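Local coordinates for protein DNA double-strand break repair nuclease NurA (Sulfolobus solfataricus, PDB 2YGK) that is a manganese-dependent nuclease that processes DNA ends in double-strand break repair, probably together with the HerA helicase, at residues 185-190 / 246-251; 225-230 / 286-291; 230-235 / 255-260. All blocks are in the same frame, centred on the assembly; numbering follows the deposited sequence.

Contact 1. Residues 185-190 / 246-251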
loop_
_atom_site.group_PDB
_atom_site.type_symbol
_atom_site.label_atom_id
_atom_site.label_comp_id
_atom_site.label_asym_id
_atom_site.label_seq_id
_atom_site.Cartn_x
_atom_site.Cartn_y
_atom_site.Cartn_z
ATOM N N LEU A 185 -5.810 24.300 3.153
ATOM C CA LEU A 185 -4.836 24.441 4.238
ATOM C C LEU A 185 -3.410 24.808 3.797
ATOM O O LEU A 185 -2.749 25.640 4.431
ATOM C CB LEU A 185 -4.819 23.160 5.063
ATOM C CG LEU A 185 -6.079 23.016 5.892
ATOM C CD1 LEU A 185 -6.113 21.643 6.527
ATOM C CD2 LEU A 185 -6.186 24.122 6.957
ATOM N N VAL A 186 -2.905 24.170 2.745
ATOM C CA VAL A 186 -1.596 24.585 2.193
ATOM C C VAL A 186 -1.702 26.036 1.806
ATOM O O VAL A 186 -0.812 26.817 2.094
ATOM C CB VAL A 186 -1.202 23.795 0.945
ATOM C CG1 VAL A 186 -0.062 24.458 0.226
ATOM C CG2 VAL A 186 -0.849 22.361 1.329
ATOM N N SER A 187 -2.806 26.395 1.167
ATOM C CA SER A 187 -2.952 27.757 0.653
ATOM C C SER A 187 -2.892 28.827 1.728
ATOM O O SER A 187 -2.372 29.906 1.479
ATOM C CB SER A 187 -4.257 27.912 -0.122
ATOM O OG SER A 187 -4.194 27.109 -1.275
ATOM N N LYS A 188 -3.427 28.533 2.909
ATOM C CA LYS A 188 -3.359 29.469 4.016
ATOM C C LYS A 188 -1.924 29.584 4.513
ATOM O O LYS A 188 -1.448 30.673 4.805
ATOM C CB LYS A 188 -4.304 29.062 5.145
ATOM C CG LYS A 188 -5.780 29.095 4.701
ATOM C CD LYS A 188 -6.689 29.950 5.618
ATOM C CE LYS A 188 -6.369 31.461 5.548
ATOM N NZ LYS A 188 -7.095 32.185 4.456
ATOM N N ILE A 189 -1.235 28.448 4.581
ATOM C CA ILE A 189 0.137 28.399 5.063
ATOM C C ILE A 189 1.066 29.248 4.172
ATOM O O ILE A 189 1.840 30.042 4.661
ATOM C CB ILE A 189 0.614 26.963 5.167
ATOM C CG1 ILE A 189 -0.183 26.234 6.252
ATOM C CG2 ILE A 189 2.082 26.909 5.508
ATOM C CD1 ILE A 189 -0.064 24.684 6.198
ATOM N N ILE A 190 0.922 29.081 2.870
ATOM C CA ILE A 190 1.683 29.814 1.891
ATOM C C ILE A 190 1.458 31.292 2.025
ATOM O O ILE A 190 2.403 32.064 2.009
ATOM C CB ILE A 190 1.310 29.432 0.453
ATOM C CG1 ILE A 190 1.590 27.952 0.195
ATOM C CG2 ILE A 190 2.120 30.263 -0.542
ATOM C CD1 ILE A 190 3.029 27.550 0.469
ATOM N N PRO A 246 -11.936 29.667 -4.737
ATOM C CA PRO A 246 -11.759 30.609 -3.641
ATOM C C PRO A 246 -10.271 30.962 -3.404
ATOM O O PRO A 246 -9.687 31.654 -4.237
ATOM C CB PRO A 246 -12.397 29.867 -2.466
ATOM C CG PRO A 246 -12.105 28.452 -2.752
ATOM C CD PRO A 246 -12.202 28.305 -4.247
ATOM N N GLU A 247 -9.673 30.503 -2.298
ATOM C CA GLU A 247 -8.251 30.763 -1.973
ATOM C C GLU A 247 -7.317 29.790 -2.678
ATOM O O GLU A 247 -6.216 30.158 -3.069
ATOM C CB GLU A 247 -8.000 30.623 -0.468
ATOM C CG GLU A 247 -8.842 31.537 0.424
ATOM C CD GLU A 247 -8.114 32.793 0.894
ATOM O OE1 GLU A 247 -6.896 32.950 0.623
ATOM O OE2 GLU A 247 -8.779 33.629 1.552
ATOM N N ILE A 248 -7.754 28.540 -2.809
ATOM C CA ILE A 248 -7.003 27.521 -3.527
ATOM C C ILE A 248 -6.614 28.024 -4.903
ATOM O O ILE A 248 -5.472 27.857 -5.323
ATOM C CB ILE A 248 -7.815 26.231 -3.690
ATOM C CG1 ILE A 248 -7.903 25.496 -2.354
ATOM C CG2 ILE A 248 -7.185 25.321 -4.737
ATOM C CD1 ILE A 248 -8.920 24.375 -2.343
ATOM N N GLU A 249 -7.563 28.643 -5.604
ATOM C CA GLU A 249 -7.258 29.252 -6.896
ATOM C C GLU A 249 -6.041 30.173 -6.809
ATOM O O GLU A 249 -5.249 30.176 -7.735
ATOM C CB GLU A 249 -8.488 29.958 -7.485
ATOM C CG GLU A 249 -9.487 28.974 -8.118
ATOM C CD GLU A 249 -10.925 29.185 -7.658
ATOM O OE1 GLU A 249 -11.318 30.355 -7.457
ATOM O OE2 GLU A 249 -11.664 28.182 -7.494
ATOM N N VAL A 250 -5.847 30.882 -5.687
ATOM C CA VAL A 250 -4.626 31.707 -5.475
ATOM C C VAL A 250 -3.305 30.880 -5.347
ATOM O O VAL A 250 -2.217 31.424 -5.219
ATOM C CB VAL A 250 -4.770 32.727 -4.296
ATOM C CG1 VAL A 250 -3.555 33.669 -4.223
ATOM C CG2 VAL A 250 -6.030 33.566 -4.449
ATOM N N LEU A 251 -3.421 29.562 -5.404
ATOM C CA LEU A 251 -2.292 28.650 -5.371
ATOM C C LEU A 251 -1.961 28.105 -6.755
ATOM O O LEU A 251 -0.987 27.388 -6.921
ATOM C CB LEU A 251 -2.667 27.497 -4.453
ATOM C CG LEU A 251 -1.611 26.515 -4.001
ATOM C CD1 LEU A 251 -0.491 27.244 -3.264
ATOM C CD2 LEU A 251 -2.307 25.484 -3.136
#
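K188 meets the carboxylate of E247, the flat group of this interface, from above: NZ stands over one face, in a long salt bridge of 3.7 Å to OE2 of that glutamate; OE1 lies slightly farther off, at 3.9 Å from NZ. A lysine chain bent at its three outer torsions brings NZ there, and the stronger partner of that nitrogen is E191, in a salt bridge. Since E191 and E247 bring like charges close together, the ammonium that both approach probably eases their repulsion.

Away from the charged pair the contact turns apolar. L251 has CG anti to its backbone N (chi1 -168°), which sets its two methyls against the helix: CD2 lies 4.2 Å from CG1 of V186, and CD1 lies 4.1 Å from CG1 of I190. CD2 also sits against the hydroxyl of S187, whose OG is bonded to Q183 O within the helix. With an alanine here, both methyls are gone, and a gap would probably open over V186, S187 and I190. I248 leans on L180, Q183 and F184 of the same helix.

Other side chains of helix 171-193, L185 and I189, pack on helix 104-123. The contact as a whole is the connection between strands 228-236 and 255-262 folded back onto a helix of the RNase H-like NurA domain.

Contact 2. Residues 225-230 / 286-291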
loop_
_atom_site.group_PDB
_atom_site.type_symbol
_atom_site.label_atom_id
_atom_site.label_comp_id
_atom_site.label_asym_id
_atom_site.label_seq_id
_atom_site.Cartn_x
_atom_site.Cartn_y
_atom_site.Cartn_z
ATOM N N GLU A 225 29.835 13.478 -2.851
ATOM C CA GLU A 225 30.044 13.102 -1.453
ATOM C C GLU A 225 29.900 14.280 -0.524
ATOM O O GLU A 225 29.375 14.123 0.574
ATOM C CB GLU A 225 31.431 12.466 -1.240
ATOM C CG GLU A 225 31.622 11.669 0.110
ATOM C CD GLU A 225 32.408 12.429 1.228
ATOM O OE1 GLU A 225 33.548 12.880 0.977
ATOM O OE2 GLU A 225 31.898 12.547 2.376
ATOM N N LYS A 226 30.380 15.446 -0.959
ATOM C CA LYS A 226 30.591 16.569 -0.056
ATOM C C LYS A 226 29.312 17.376 0.196
ATOM O O LYS A 226 28.386 17.428 -0.636
ATOM C CB LYS A 226 31.694 17.482 -0.577
ATOM C CG LYS A 226 33.117 16.935 -0.424
ATOM C CD LYS A 226 33.719 17.424 0.874
ATOM C CE LYS A 226 35.020 16.710 1.273
ATOM N NZ LYS A 226 35.796 17.530 2.324
ATOM N N ARG A 227 29.258 18.001 1.369
ATOM C CA ARG A 227 28.165 18.913 1.709
ATOM C C ARG A 227 27.947 19.968 0.609
ATOM O O ARG A 227 28.895 20.563 0.119
ATOM C CB ARG A 227 28.480 19.588 3.038
ATOM C CG ARG A 227 27.532 20.706 3.457
ATOM C CD ARG A 227 28.042 21.350 4.764
ATOM N NE ARG A 227 27.036 22.145 5.480
ATOM C CZ ARG A 227 26.956 23.478 5.460
ATOM N NH1 ARG A 227 27.779 24.206 4.713
ATOM N NH2 ARG A 227 26.026 24.102 6.180
ATOM N N GLY A 228 26.698 20.187 0.229
ATOM C CA GLY A 228 26.398 21.117 -0.836
ATOM C C GLY A 228 24.947 21.229 -1.290
ATOM O O GLY A 228 24.021 20.914 -0.576
ATOM N N PHE A 229 24.768 21.735 -2.501
ATOM C CA PHE A 229 23.461 22.021 -3.031
ATOM C C PHE A 229 23.455 21.973 -4.517
ATOM O O PHE A 229 24.465 22.124 -5.158
ATOM C CB PHE A 229 22.965 23.376 -2.554
ATOM C CG PHE A 229 23.775 24.511 -3.025
ATOM C CD1 PHE A 229 24.937 24.885 -2.347
ATOM C CD2 PHE A 229 23.395 25.230 -4.142
ATOM C CE1 PHE A 229 25.711 25.974 -2.792
ATOM C CE2 PHE A 229 24.160 26.311 -4.598
ATOM C CZ PHE A 229 25.312 26.683 -3.923
ATOM N N SER A 230 22.295 21.732 -5.084
ATOM C CA SER A 230 22.207 21.545 -6.521
ATOM C C SER A 230 21.815 22.819 -7.212
ATOM O O SER A 230 21.332 23.754 -6.588
ATOM C CB SER A 230 21.106 20.545 -6.807
ATOM O OG SER A 230 19.841 21.129 -6.562
ATOM N N ILE A 286 20.119 28.948 4.297
ATOM C CA ILE A 286 19.197 27.913 4.754
ATOM C C ILE A 286 19.957 26.640 5.151
ATOM O O ILE A 286 19.584 25.975 6.116
ATOM C CB ILE A 286 18.125 27.559 3.688
ATOM C CG1 ILE A 286 17.081 28.678 3.561
ATOM C CG2 ILE A 286 17.410 26.242 4.018
ATOM C CD1 ILE A 286 16.155 28.471 2.350
HETATM N N MSE A 287 21.009 26.298 4.411
HETATM C CA MSE A 287 21.825 25.160 4.781
HETATM C C MSE A 287 22.503 25.386 6.128
HETATM O O MSE A 287 22.524 24.522 6.978
HETATM C CB MSE A 287 22.900 24.925 3.722
HETATM C CG MSE A 287 22.350 24.372 2.444
HETATM SE SE MSE A 287 23.711 24.061 1.122
HETATM C CE MSE A 287 24.935 22.850 2.014
ATOM N N ASP A 288 23.084 26.566 6.293
ATOM C CA ASP A 288 23.895 26.894 7.469
ATOM C C ASP A 288 23.059 26.841 8.710
ATOM O O ASP A 288 23.447 26.236 9.699
ATOM C CB ASP A 288 24.508 28.276 7.304
ATOM C CG ASP A 288 25.747 28.271 6.420
ATOM O OD1 ASP A 288 26.181 27.153 6.040
ATOM O OD2 ASP A 288 26.280 29.380 6.100
ATOM N N ARG A 289 21.881 27.447 8.632
ATOM C CA ARG A 289 20.884 27.403 9.706
ATOM C C ARG A 289 20.303 26.008 9.984
ATOM O O ARG A 289 20.143 25.613 11.142
ATOM C CB ARG A 289 19.759 28.396 9.387
ATOM C CG ARG A 289 20.223 29.836 9.372
ATOM C CD ARG A 289 19.297 30.676 8.568
ATOM N NE ARG A 289 19.580 32.107 8.701
ATOM C CZ ARG A 289 18.996 33.065 7.978
ATOM N NH1 ARG A 289 18.106 32.778 7.032
ATOM N NH2 ARG A 289 19.314 34.328 8.188
ATOM N N LEU A 290 19.975 25.261 8.939
ATOM C CA LEU A 290 19.533 23.870 9.149
ATOM C C LEU A 290 20.621 22.992 9.766
ATOM O O LEU A 290 20.307 22.130 10.595
ATOM C CB LEU A 290 19.116 23.205 7.863
ATOM C CG LEU A 290 17.792 23.639 7.293
ATOM C CD1 LEU A 290 17.702 23.167 5.854
ATOM C CD2 LEU A 290 16.690 23.092 8.203
ATOM N N SER A 291 21.877 23.192 9.352
ATOM C CA SER A 291 22.981 22.410 9.893
ATOM C C SER A 291 23.052 22.538 11.429
ATOM O O SER A 291 23.442 21.606 12.123
ATOM C CB SER A 291 24.327 22.790 9.223
ATOM O OG SER A 291 24.416 22.385 7.833
#
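R227 reaches helix 280-291 with an extended chain: CG is anti to its backbone N (chi1 172°), and the run from CG to NE stays straight, placing the guanidinium beside D288 and S291. NH2 does the work across the contact. One of its N-H groups points at S291 OG (2.9 Å) and the other at D288 OD1 (3.1 Å). Both bonds are almost linear and lie in the guanidinium plane. The carboxylate is nearly coplanar with that group, the two planes being only 7° apart, and offers the anti lone pair of OD1, while OD2 of D288 bonds to Y42 OH. NE of R227 goes to L263 O and NH1 to Y42 O, so the whole cation is fixed in rotation.

The setting is a helix of the RNase H-like domain packed at the start of strand 228-236 of the mixed sheet, with R227, just ahead of that strand, reaching across to it. M287, a selenomethionine, fills the apolar part. Its chain bends at the last torsion (chi3 57°), which carries CE over the centre of one guanidinium face, 3.7 Å from R227 CG and 3.4 Å from G228 O. SE makes an oblique Met-aromatic contact with F229, 3.8 Å from CD1 of that ring. S291 OG donates in turn to M287 O at 3.0 Å, from above the carbonyl plane, and that oxygen also takes the backbone N-H of S291.

Contact 3. Residues 230-235 / 255-260; sequences SKLIIK and EYTTFY
T258 and I233 form a hydrogen-bonded pair of two antiparallel strands, neighbours in the mixed sheet of the RNase H-like NurA domain; K235 with Y256 is a second such pair, and I234 with T257 lies between them as a non-hydrogen-bonded pair. Among the backbone bonds, I233 N to T258 O measures 2.9 Å, and K235 N to Y256 O is nearly straight at 178°.

Toward S230 the regular pattern breaks, since K231 and L232 are set against the single residue F259. There a side chain stands in for a backbone acceptor: S230 OG receives Y260 N at 3.0 Å and gives its own proton to K231 O at 2.6 Å. With chi1 at 72°, OG lies between the backbone N and the carbonyl carbon, where it meets both partners.

Packing contacts run along both faces. On one, L232 CB touches T257 CG2. On the other, the K235 chain crosses Y256 and passes T258, whose OG1 is bonded to D273. NZ of K235 continues to a salt bridge with D208, while CB of the same lysine makes a CH-pi contact, 3.7 Å above one face of the Y256 ring and displaced toward its rim.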
loop_
_atom_site.group_PDB
_atom_site.type_symbol
_atom_site.label_atom_id
_atom_site.label_comp_id
_atom_site.label_asym_id
_atom_site.label_seq_id
_atom_site.Cartn_x
_atom_site.Cartn_y
_atom_site.Cartn_z
ATOM N N SER A 230 22.295 21.732 -5.084
ATOM C CA SER A 230 22.207 21.545 -6.521
ATOM C C SER A 230 21.815 22.819 -7.212
ATOM O O SER A 230 21.332 23.754 -6.588
ATOM C CB SER A 230 21.106 20.545 -6.807
ATOM O OG SER A 230 19.841 21.129 -6.562
ATOM N N LYS A 231 21.949 22.821 -8.526
ATOM C CA LYS A 231 21.224 23.763 -9.337
ATOM C C LYS A 231 19.771 23.869 -8.826
ATOM O O LYS A 231 19.144 22.872 -8.429
ATOM C CB LYS A 231 21.257 23.322 -10.787
ATOM C CG LYS A 231 20.318 24.099 -11.680
ATOM C CD LYS A 231 20.747 24.052 -13.156
ATOM C CE LYS A 231 20.161 25.249 -13.921
ATOM N NZ LYS A 231 19.896 25.001 -15.363
ATOM N N LEU A 232 19.274 25.102 -8.833
ATOM C CA LEU A 232 17.940 25.445 -8.394
ATOM C C LEU A 232 17.011 25.211 -9.534
ATOM O O LEU A 232 17.344 25.490 -10.653
ATOM C CB LEU A 232 17.866 26.912 -7.954
ATOM C CG LEU A 232 18.451 27.159 -6.549
ATOM C CD1 LEU A 232 19.847 26.513 -6.353
ATOM C CD2 LEU A 232 18.542 28.669 -6.235
ATOM N N ILE A 233 15.850 24.665 -9.227
ATOM C CA ILE A 233 14.854 24.336 -10.203
ATOM C C ILE A 233 13.656 25.160 -9.829
ATOM O O ILE A 233 13.326 25.258 -8.644
ATOM C CB ILE A 233 14.435 22.868 -10.105
ATOM C CG1 ILE A 233 15.653 21.943 -10.085
ATOM C CG2 ILE A 233 13.493 22.513 -11.227
ATOM C CD1 ILE A 233 15.285 20.461 -10.102
ATOM N N ILE A 234 13.014 25.746 -10.838
ATOM C CA ILE A 234 11.851 26.593 -10.651
ATOM C C ILE A 234 10.686 25.869 -11.291
ATOM O O ILE A 234 10.719 25.554 -12.469
ATOM C CB ILE A 234 12.113 28.009 -11.226
ATOM C CG1 ILE A 234 13.256 28.664 -10.440
ATOM C CG2 ILE A 234 10.879 28.893 -11.138
ATOM C CD1 ILE A 234 13.892 29.820 -11.119
ATOM N N LYS A 235 9.682 25.566 -10.477
ATOM C CA LYS A 235 8.580 24.676 -10.846
ATOM C C LYS A 235 7.245 25.390 -10.698
ATOM O O LYS A 235 7.175 26.445 -10.077
ATOM C CB LYS A 235 8.578 23.464 -9.915
ATOM C CG LYS A 235 9.844 22.621 -9.991
ATOM C CD LYS A 235 9.698 21.302 -9.249
ATOM C CE LYS A 235 8.717 20.347 -9.916
ATOM N NZ LYS A 235 9.105 20.029 -11.316
ATOM N N GLU A 255 4.580 29.611 -8.113
ATOM C CA GLU A 255 5.822 29.076 -8.604
ATOM C C GLU A 255 6.700 28.870 -7.382
ATOM O O GLU A 255 6.822 29.760 -6.530
ATOM C CB GLU A 255 6.490 30.036 -9.600
ATOM C CG GLU A 255 5.923 29.937 -11.020
ATOM C CD GLU A 255 6.853 30.542 -12.080
ATOM O OE1 GLU A 255 7.303 31.713 -11.933
ATOM O OE2 GLU A 255 7.126 29.828 -13.070
ATOM N N TYR A 256 7.306 27.693 -7.294
ATOM C CA TYR A 256 8.198 27.402 -6.198
ATOM C C TYR A 256 9.554 26.961 -6.687
ATOM O O TYR A 256 9.750 26.700 -7.870
ATOM C CB TYR A 256 7.579 26.387 -5.238
ATOM C CG TYR A 256 7.354 25.004 -5.773
ATOM C CD1 TYR A 256 6.296 24.727 -6.621
ATOM C CD2 TYR A 256 8.160 23.958 -5.370
ATOM C CE1 TYR A 256 6.070 23.428 -7.100
ATOM C CE2 TYR A 256 7.960 22.674 -5.824
ATOM C CZ TYR A 256 6.914 22.403 -6.691
ATOM O OH TYR A 256 6.721 21.111 -7.124
ATOM N N THR A 257 10.500 26.917 -5.756
ATOM C CA THR A 257 11.852 26.512 -6.058
ATOM C C THR A 257 12.167 25.193 -5.359
ATOM O O THR A 257 11.828 25.011 -4.191
ATOM C CB THR A 257 12.854 27.564 -5.607
ATOM O OG1 THR A 257 12.543 28.809 -6.228
ATOM C CG2 THR A 257 14.248 27.172 -6.015
ATOM N N THR A 258 12.819 24.291 -6.094
ATOM C CA THR A 258 13.363 23.096 -5.516
ATOM C C THR A 258 14.884 23.162 -5.603
ATOM O O THR A 258 15.442 23.654 -6.576
ATOM C CB THR A 258 12.804 21.841 -6.219
ATOM O OG1 THR A 258 11.363 21.836 -6.129
ATOM C CG2 THR A 258 13.320 20.578 -5.559
ATOM N N PHE A 259 15.554 22.718 -4.552
ATOM C CA PHE A 259 16.953 22.316 -4.664
ATOM C C PHE A 259 17.165 21.073 -3.826
ATOM O O PHE A 259 16.346 20.760 -2.967
ATOM C CB PHE A 259 17.904 23.428 -4.225
ATOM C CG PHE A 259 17.747 23.854 -2.798
ATOM C CD1 PHE A 259 16.823 24.811 -2.445
ATOM C CD2 PHE A 259 18.545 23.334 -1.817
ATOM C CE1 PHE A 259 16.664 25.215 -1.089
ATOM C CE2 PHE A 259 18.401 23.745 -0.468
ATOM C CZ PHE A 259 17.455 24.670 -0.118
ATOM N N TYR A 260 18.272 20.384 -4.089
ATOM C CA TYR A 260 18.729 19.253 -3.310
ATOM C C TYR A 260 19.926 19.670 -2.527
ATOM O O TYR A 260 20.786 20.378 -3.021
ATOM C CB TYR A 260 19.117 18.153 -4.231
ATOM C CG TYR A 260 17.940 17.592 -4.947
ATOM C CD1 TYR A 260 17.117 16.608 -4.336
ATOM C CD2 TYR A 260 17.621 18.012 -6.223
ATOM C CE1 TYR A 260 16.038 16.065 -4.999
ATOM C CE2 TYR A 260 16.527 17.447 -6.914
ATOM C CZ TYR A 260 15.735 16.488 -6.283
ATOM O OH TYR A 260 14.659 15.932 -6.956
#

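Along the chain the six segments interleave: 185-190, 225-230, 230-235, 246-251, 255-260 and 286-291. Contact 3 is nested inside the loop closed by contact 2, whereas contact 1 crosses both. Contacts 2 and 3 share S230 and strand 228-236; their centres lie about 15 Å apart, and they touch where F229 CB packs on Y260 O. Contact 1 sits about 20 Å from contact 3 and about 29 Å from contact 2, centre to centre. Its segment 246-251 belongs to the connection joining the two strands of contact 3, so one hairpin-like unit reaches helix 171-193 through its connection and helix 280-291 through the start of its first strand and the loop before it, tying both helices to the mixed sheet.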